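Nitrogenase iron-molybdenum cofactor biosynthesis protein NifB (Methanothermobacter thermautotrophicus, PDB 7JMA) probably catalyses the radical SAM-dependent carbide insertion that couples two [4Fe-4S] clusters into the [8Fe-9S-C] precursor of the nitrogenase iron-molybdenum cofactor. Local coordinates at residues A[144-147]-A[148-151]; A[170-173]-A[174-178]; A[203-206]-A[207-211]. One frame throughout, in Å; residues are numbered along the deposited sequence.

How the contacts relate
Contact 1 is the middle member of the three, with its centre about 10 Å from that of contact 2 and about 11 Å from that of contact 3. The F170 ring of contact 2 packs against the loop of contact 1, with F170 CZ 3.2 Å from A144 O. H205 NE2 of contact 3 lies 2.9 Å from V145 N, a probable hydrogen bond. Contacts 2 and 3 do not touch; their nearest atoms are about 6 Å apart. From the side chain of C42, a cluster ligand in another structure of this protein but without its cluster here, that of L173 is about 7 Å away, G150 about 9 Å and that of I209 about 12 Å.

Contact 1. Residues A[144-147]-A[148-151]; sequences AVDP and EIGE
An N-cap built by D146 starts the short helix 147-150, which follows strand 137-141 of the parallel sheet in this radical SAM fold. D146 OD2 accepts from E148 N at 3.1 Å, a capping bond to the second residue of the helix. The side chain reaches there with CG anti to its own backbone N (chi1 159°), and the amide meets OD2 from above the carboxylate plane, 66° out of it. The carbonyl of the same residue is gripped twice: G150 N, at 2.9 Å from D146 O, lies in the carbonyl plane and makes the first helical i to i+4 bond, while I149 N donates to the same oxygen from above that plane. One residue further on, E151 N donates to P147 O at 2.9 Å.

The side chains fill in around this polar frame. E148 CG lies close to both oxygens of the cap, 3.0 Å from D146 OD1 and 3.3 Å from D146 OD2, while I149 CG1 is 3.6 Å from D146 OD1. The buried A144 meets the same isoleucine through its methyl, A144 CB resting on I149 CG2 at 3.8 Å. A144 and P147 also pack on F170 of helix 166-186, and H205 covers A144, D146 and I149.

The two carboxylates are less well matched: D146 OD1 and E148 OE2 stand 3.6 Å apart, with their planes turned 37° from each other. This like-charge approach is probably eased by the exposed setting of E148, where solvent can screen it, and by the positive end of the helix dipole, which would stabilise a negative D146 at the cap.

Contact 2. Residues A[170-173]-A[174-178]; sequences FEVL and SRNQL
F170 O and S174 N, 2.7 Å apart, form the shortest of four successive i to i+4 hydrogen bonds in helix 166-186, one of the helices packed around the parallel sheet of the radical SAM fold. The series runs on through E171, V172 and L173 to Q177, whose N lies 2.8 Å from L173 O, nearly along the C=O axis. The exposed R175 turns its guanidinium edge to the side-chain amide of the buried N176: R175 NH2 donates to N176 OD1 at 2.9 Å, and OD1 lies in the guanidinium plane while the donor lies in the amide carbonyl plane. A second bond to N176 OD1, from R175 NE at 3.4 Å, is weak.

In N176, chi1 of -79° sets CG beside the backbone N, and chi2 of 14° turns OD1 to R175 and ND2 to L121 O in a nearby loop, to which it donates. A leucine in its place would probably leave the R175 guanidinium without its in-plane acceptor and the L121 carbonyl without this amide donor, since neither role can be taken by a methyl branch. E171 forms a salt bridge through OE2 with R167 NH1.

The packing is carried by other residues. F170 and L173 rest on Y154 of strand 154-159. Along the helix, Q177 CG passes 3.2 Å from L173 O, the carbonyl that takes the Q177 backbone N-H. With CG opposite the backbone N (chi1 172°), the F170 ring lies alongside S174 of the next turn. S174 CB lies over one face, 3.9 Å from the ring centroid, in a CH-pi contact offset toward the rim, where F170 CZ is its nearest ring atom at 3.6 Å.

Contact 3. Residues A[203-206]-A[207-211]; sequences DEHI and VDIAR
V207, in the first turn of helix 206-216, meets the incoming loop in two ways, through a water at D203 and directly at E204. The water donates to D203 O at 3.2 Å and accepts from V207 N at 2.7 Å, giving an amide at the start of the helix a partner; the link is water-mediated, with no direct contact by the D203 side chain. D203 is itself tied back to the preceding loop, where its OD2 accepts from G200 N. E204 adds a looser contact, its carbonyl O lying 4.0 Å from V207 CG2.

H205 carries the polar centre. A trans chi1, with CG across from the backbone N (179°), carries its ring to D208 and I209, and H205 ND1 donates to D208 OD2 at 3.1 Å. The bond is not straight, with an N-H...acceptor angle of 140°; it uses the anti lone pair of OD2, and the oxygen lies 28° out of the ring plane. NE2 accepts from V145 N in the loop before helix 147-150. The I209 chain crosses the ring at about a right angle, with I209 CG1 3.9 Å from H205 CD2, on the same side of the ring plane as D208 OD2. The H205 carbonyl takes I209 N in a regular helical bond.

I206, the first residue of helix 206-216, accepts from A210 N at 2.9 Å on its carbonyl O. Its side chain lies alongside that of I209, pointing the same way, and I206 CD1 meets I209 CD1 at 4.0 Å. I206 continues inward onto L197, M221 and I223 of the parallel sheet and onto V250 of helix 240-251.

Taken together, the two ring nitrogens do opposite jobs, one giving a hydrogen and one receiving it, which implies that the imidazole is held between the first turn of helix 206-216 and the loop before helix 147-150. D208 is likely to be stabilised both by H205 and by the helix dipole.

Contact 1. Residues A[144-147]-A[148-151]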
loop_
_atom_site.group_PDB
_atom_site.type_symbol
_atom_site.label_atom_id
_atom_site.label_comp_id
_atom_site.label_asym_id
_atom_site.label_seq_id
_atom_site.Cartn_x
_atom_site.Cartn_y
_atom_site.Cartn_z
ATOM N N ALA A 144 -2.252 -3.662 11.097
ATOM C CA ALA A 144 -3.032 -4.240 12.183
ATOM C C ALA A 144 -4.492 -4.269 11.763
ATOM O O ALA A 144 -4.929 -3.495 10.908
ATOM C CB ALA A 144 -2.865 -3.449 13.493
ATOM N N VAL A 145 -5.247 -5.162 12.394
ATOM C CA VAL A 145 -6.699 -5.165 12.294
ATOM C C VAL A 145 -7.372 -5.084 13.654
ATOM O O VAL A 145 -8.603 -5.052 13.725
ATOM C CB VAL A 145 -7.197 -6.396 11.510
ATOM C CG1 VAL A 145 -6.599 -6.343 10.120
ATOM C CG2 VAL A 145 -6.812 -7.689 12.217
ATOM N N ASP A 146 -6.600 -5.030 14.731
ATOM C CA ASP A 146 -7.120 -4.935 16.085
ATOM C C ASP A 146 -6.773 -3.556 16.624
ATOM O O ASP A 146 -5.585 -3.202 16.664
ATOM C CB ASP A 146 -6.512 -6.046 16.938
ATOM C CG ASP A 146 -6.554 -5.764 18.429
ATOM O OD1 ASP A 146 -5.669 -6.303 19.123
ATOM O OD2 ASP A 146 -7.457 -5.048 18.916
ATOM N N PRO A 147 -7.758 -2.746 17.023
ATOM C CA PRO A 147 -7.462 -1.339 17.354
ATOM C C PRO A 147 -6.544 -1.157 18.546
ATOM O O PRO A 147 -5.886 -0.115 18.649
ATOM C CB PRO A 147 -8.849 -0.735 17.623
ATOM C CG PRO A 147 -9.830 -1.704 17.044
ATOM C CD PRO A 147 -9.193 -3.053 17.124
ATOM N N GLU A 148 -6.480 -2.119 19.466
ATOM C CA GLU A 148 -5.538 -1.970 20.570
ATOM C C GLU A 148 -4.097 -2.060 20.088
ATOM O O GLU A 148 -3.198 -1.534 20.751
ATOM C CB GLU A 148 -5.803 -3.014 21.654
ATOM C CG GLU A 148 -5.250 -4.379 21.334
ATOM C CD GLU A 148 -5.252 -5.319 22.523
ATOM O OE1 GLU A 148 -6.010 -5.070 23.485
ATOM O OE2 GLU A 148 -4.504 -6.322 22.485
ATOM N N ILE A 149 -3.864 -2.700 18.944
ATOM C CA ILE A 149 -2.543 -2.716 18.332
ATOM C C ILE A 149 -2.380 -1.563 17.351
ATOM O O ILE A 149 -1.331 -0.913 17.320
ATOM C CB ILE A 149 -2.304 -4.076 17.644
ATOM C CG1 ILE A 149 -2.241 -5.197 18.685
ATOM C CG2 ILE A 149 -1.042 -4.025 16.777
ATOM C CD1 ILE A 149 -2.165 -6.587 18.095
ATOM N N GLY A 150 -3.417 -1.293 16.548
ATOM C CA GLY A 150 -3.316 -0.252 15.538
ATOM C C GLY A 150 -3.157 1.141 16.115
ATOM O O GLY A 150 -2.487 1.990 15.518
ATOM N N GLU A 151 -3.748 1.391 17.285
ATOM C CA GLU A 151 -3.634 2.705 17.902
ATOM C C GLU A 151 -2.203 3.028 18.294
ATOM O O GLU A 151 -1.873 4.203 18.493
ATOM C CB GLU A 151 -4.547 2.788 19.121
ATOM C CG GLU A 151 -4.042 1.990 20.301
ATOM C CD GLU A 151 -5.076 1.862 21.403
ATOM O OE1 GLU A 151 -6.208 2.355 21.223
ATOM O OE2 GLU A 151 -4.750 1.266 22.451
#

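Contact 2. Residues A[170-173]-A[174-178]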
loop_
_atom_site.group_PDB
_atom_site.type_symbol
_atom_site.label_atom_id
_atom_site.label_comp_id
_atom_site.label_asym_id
_atom_site.label_seq_id
_atom_site.Cartn_x
_atom_site.Cartn_y
_atom_site.Cartn_z
ATOM N N PHE A 170 -6.869 5.084 13.825
ATOM C CA PHE A 170 -6.708 3.736 13.290
ATOM C C PHE A 170 -8.042 3.140 12.854
ATOM O O PHE A 170 -8.113 2.420 11.844
ATOM C CB PHE A 170 -6.053 2.805 14.306
ATOM C CG PHE A 170 -6.055 1.380 13.845
ATOM C CD1 PHE A 170 -5.172 0.969 12.859
ATOM C CD2 PHE A 170 -6.994 0.476 14.330
ATOM C CE1 PHE A 170 -5.189 -0.351 12.394
ATOM C CE2 PHE A 170 -7.013 -0.831 13.870
ATOM C CZ PHE A 170 -6.109 -1.241 12.900
ATOM N N GLU A 171 -9.103 3.371 13.626
ATOM C CA GLU A 171 -10.382 2.764 13.276
ATOM C C GLU A 171 -10.877 3.270 11.925
ATOM O O GLU A 171 -11.431 2.501 11.128
ATOM C CB GLU A 171 -11.401 3.032 14.380
ATOM C CG GLU A 171 -11.104 2.232 15.644
ATOM C CD GLU A 171 -11.994 2.604 16.811
ATOM O OE1 GLU A 171 -12.567 3.719 16.805
ATOM O OE2 GLU A 171 -12.119 1.772 17.736
ATOM N N VAL A 172 -10.664 4.556 11.645
ATOM C CA VAL A 172 -11.024 5.124 10.350
ATOM C C VAL A 172 -10.147 4.538 9.246
ATOM O O VAL A 172 -10.649 4.093 8.202
ATOM C CB VAL A 172 -10.911 6.662 10.402
ATOM C CG1 VAL A 172 -11.067 7.264 8.999
ATOM C CG2 VAL A 172 -11.934 7.247 11.365
ATOM N N LEU A 173 -8.823 4.517 9.461
ATOM C CA LEU A 173 -7.918 3.939 8.468
ATOM C C LEU A 173 -8.261 2.476 8.221
ATOM O O LEU A 173 -8.362 2.031 7.070
ATOM C CB LEU A 173 -6.471 4.069 8.925
ATOM C CG LEU A 173 -5.444 3.363 8.042
ATOM C CD1 LEU A 173 -5.469 3.882 6.584
ATOM C CD2 LEU A 173 -4.056 3.477 8.630
ATOM N N SER A 174 -8.467 1.715 9.299
ATOM C CA SER A 174 -8.675 0.280 9.145
ATOM C C SER A 174 -9.965 -0.008 8.397
ATOM O O SER A 174 -9.990 -0.854 7.489
ATOM C CB SER A 174 -8.695 -0.407 10.513
ATOM O OG SER A 174 -9.023 -1.801 10.348
ATOM N N ARG A 175 -11.060 0.662 8.779
ATOM C CA ARG A 175 -12.321 0.435 8.074
ATOM C C ARG A 175 -12.184 0.748 6.589
ATOM O O ARG A 175 -12.625 -0.034 5.728
ATOM C CB ARG A 175 -13.440 1.274 8.679
ATOM C CG ARG A 175 -14.804 0.750 8.275
ATOM C CD ARG A 175 -15.876 1.815 8.241
ATOM N NE ARG A 175 -15.426 3.008 7.529
ATOM C CZ ARG A 175 -15.903 4.229 7.752
ATOM N NH1 ARG A 175 -16.851 4.412 8.666
ATOM N NH2 ARG A 175 -15.435 5.265 7.064
ATOM N N ASN A 176 -11.547 1.880 6.270
ATOM C CA ASN A 176 -11.424 2.291 4.878
ATOM C C ASN A 176 -10.518 1.352 4.090
ATOM O O ASN A 176 -10.840 0.977 2.949
ATOM C CB ASN A 176 -10.901 3.731 4.812
ATOM C CG ASN A 176 -11.994 4.760 5.077
ATOM O OD1 ASN A 176 -13.076 4.422 5.549
ATOM N ND2 ASN A 176 -11.714 6.024 4.766
ATOM N N GLN A 177 -9.383 0.953 4.668
ATOM C CA GLN A 177 -8.439 0.165 3.885
ATOM C C GLN A 177 -8.970 -1.251 3.668
ATOM O O GLN A 177 -8.799 -1.819 2.582
ATOM C CB GLN A 177 -7.048 0.172 4.541
ATOM C CG GLN A 177 -6.914 -0.601 5.832
ATOM C CD GLN A 177 -5.524 -0.465 6.444
ATOM O OE1 GLN A 177 -4.618 0.182 5.877
ATOM N NE2 GLN A 177 -5.340 -1.080 7.585
ATOM N N LEU A 178 -9.677 -1.812 4.659
ATOM C CA LEU A 178 -10.212 -3.167 4.491
ATOM C C LEU A 178 -11.391 -3.185 3.523
ATOM O O LEU A 178 -11.518 -4.114 2.711
ATOM C CB LEU A 178 -10.627 -3.747 5.845
ATOM C CG LEU A 178 -9.452 -3.977 6.801
ATOM C CD1 LEU A 178 -9.965 -4.459 8.154
ATOM C CD2 LEU A 178 -8.435 -4.968 6.204
#

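Contact 3. Residues A[203-206]-A[207-211]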
loop_
_atom_site.group_PDB
_atom_site.type_symbol
_atom_site.label_atom_id
_atom_site.label_comp_id
_atom_site.label_asym_id
_atom_site.label_seq_id
_atom_site.Cartn_x
_atom_site.Cartn_y
_atom_site.Cartn_z
ATOM N N ASP A 203 3.723 -8.896 16.198
ATOM C CA ASP A 203 4.385 -10.097 15.687
ATOM C C ASP A 203 3.469 -11.315 15.717
ATOM O O ASP A 203 3.482 -12.130 14.787
ATOM C CB ASP A 203 5.662 -10.378 16.478
ATOM C CG ASP A 203 5.531 -10.025 17.945
ATOM O OD1 ASP A 203 4.431 -10.190 18.513
ATOM O OD2 ASP A 203 6.540 -9.592 18.533
ATOM N N GLU A 204 2.682 -11.468 16.776
ATOM C CA GLU A 204 1.732 -12.568 16.881
ATOM C C GLU A 204 0.390 -12.233 16.251
ATOM O O GLU A 204 -0.520 -13.071 16.258
ATOM C CB GLU A 204 1.532 -12.954 18.345
ATOM C CG GLU A 204 2.791 -13.469 19.019
ATOM C CD GLU A 204 2.678 -13.464 20.528
ATOM O OE1 GLU A 204 1.555 -13.665 21.039
ATOM O OE2 GLU A 204 3.709 -13.260 21.204
ATOM N N HIS A 205 0.262 -11.036 15.695
ATOM C CA HIS A 205 -0.971 -10.522 15.134
ATOM C C HIS A 205 -1.012 -10.621 13.615
ATOM O O HIS A 205 -2.075 -10.414 13.018
ATOM C CB HIS A 205 -1.129 -9.061 15.580
ATOM C CG HIS A 205 -2.347 -8.384 15.054
ATOM N ND1 HIS A 205 -3.621 -8.837 15.315
ATOM C CD2 HIS A 205 -2.489 -7.267 14.299
ATOM C CE1 HIS A 205 -4.495 -8.036 14.732
ATOM N NE2 HIS A 205 -3.834 -7.076 14.109
ATOM N N ILE A 206 0.114 -10.952 12.981
ATOM C CA ILE A 206 0.178 -10.942 11.525
ATOM C C ILE A 206 -0.758 -11.986 10.923
ATOM O O ILE A 206 -1.341 -11.750 9.861
ATOM C CB ILE A 206 1.631 -11.140 11.056
ATOM C CG1 ILE A 206 2.553 -10.098 11.700
ATOM C CG2 ILE A 206 1.720 -11.065 9.551
ATOM C CD1 ILE A 206 2.314 -8.699 11.241
ATOM N N VAL A 207 -0.939 -13.138 11.576
ATOM C CA VAL A 207 -1.842 -14.134 10.999
ATOM C C VAL A 207 -3.293 -13.658 11.078
ATOM O O VAL A 207 -4.122 -14.023 10.233
ATOM C CB VAL A 207 -1.660 -15.511 11.666
ATOM C CG1 VAL A 207 -0.420 -16.205 11.125
ATOM C CG2 VAL A 207 -1.571 -15.370 13.170
ATOM N N ASP A 208 -3.631 -12.843 12.084
ATOM C CA ASP A 208 -4.958 -12.230 12.120
ATOM C C ASP A 208 -5.150 -11.292 10.939
ATOM O O ASP A 208 -6.216 -11.283 10.308
ATOM C CB ASP A 208 -5.171 -11.467 13.429
ATOM C CG ASP A 208 -4.977 -12.334 14.651
ATOM O OD1 ASP A 208 -5.528 -13.454 14.675
ATOM O OD2 ASP A 208 -4.280 -11.886 15.587
ATOM N N ILE A 209 -4.132 -10.478 10.636
ATOM C CA ILE A 209 -4.185 -9.647 9.436
ATOM C C ILE A 209 -4.454 -10.516 8.217
ATOM O O ILE A 209 -5.352 -10.237 7.415
ATOM C CB ILE A 209 -2.880 -8.851 9.265
ATOM C CG1 ILE A 209 -2.642 -7.926 10.459
ATOM C CG2 ILE A 209 -2.932 -8.008 7.982
ATOM C CD1 ILE A 209 -1.299 -7.250 10.397
ATOM N N ALA A 210 -3.673 -11.587 8.067
ATOM C CA ALA A 210 -3.784 -12.432 6.883
ATOM C C ALA A 210 -5.185 -13.008 6.747
ATOM O O ALA A 210 -5.758 -13.008 5.653
ATOM C CB ALA A 210 -2.742 -13.549 6.939
ATOM N N ARG A 211 -5.759 -13.501 7.848
ATOM C CA ARG A 211 -7.117 -14.036 7.778
ATOM C C ARG A 211 -8.102 -12.959 7.339
ATOM O O ARG A 211 -8.968 -13.208 6.493
ATOM C CB ARG A 211 -7.527 -14.623 9.129
ATOM C CG ARG A 211 -6.833 -15.919 9.480
ATOM C CD ARG A 211 -7.371 -16.487 10.783
ATOM N NE ARG A 211 -6.372 -17.303 11.461
ATOM C CZ ARG A 211 -6.167 -18.593 11.210
ATOM N NH1 ARG A 211 -6.898 -19.222 10.297
ATOM N NH2 ARG A 211 -5.233 -19.257 11.877
HETATM O O HOH W 1 0.980 -13.563 13.483
#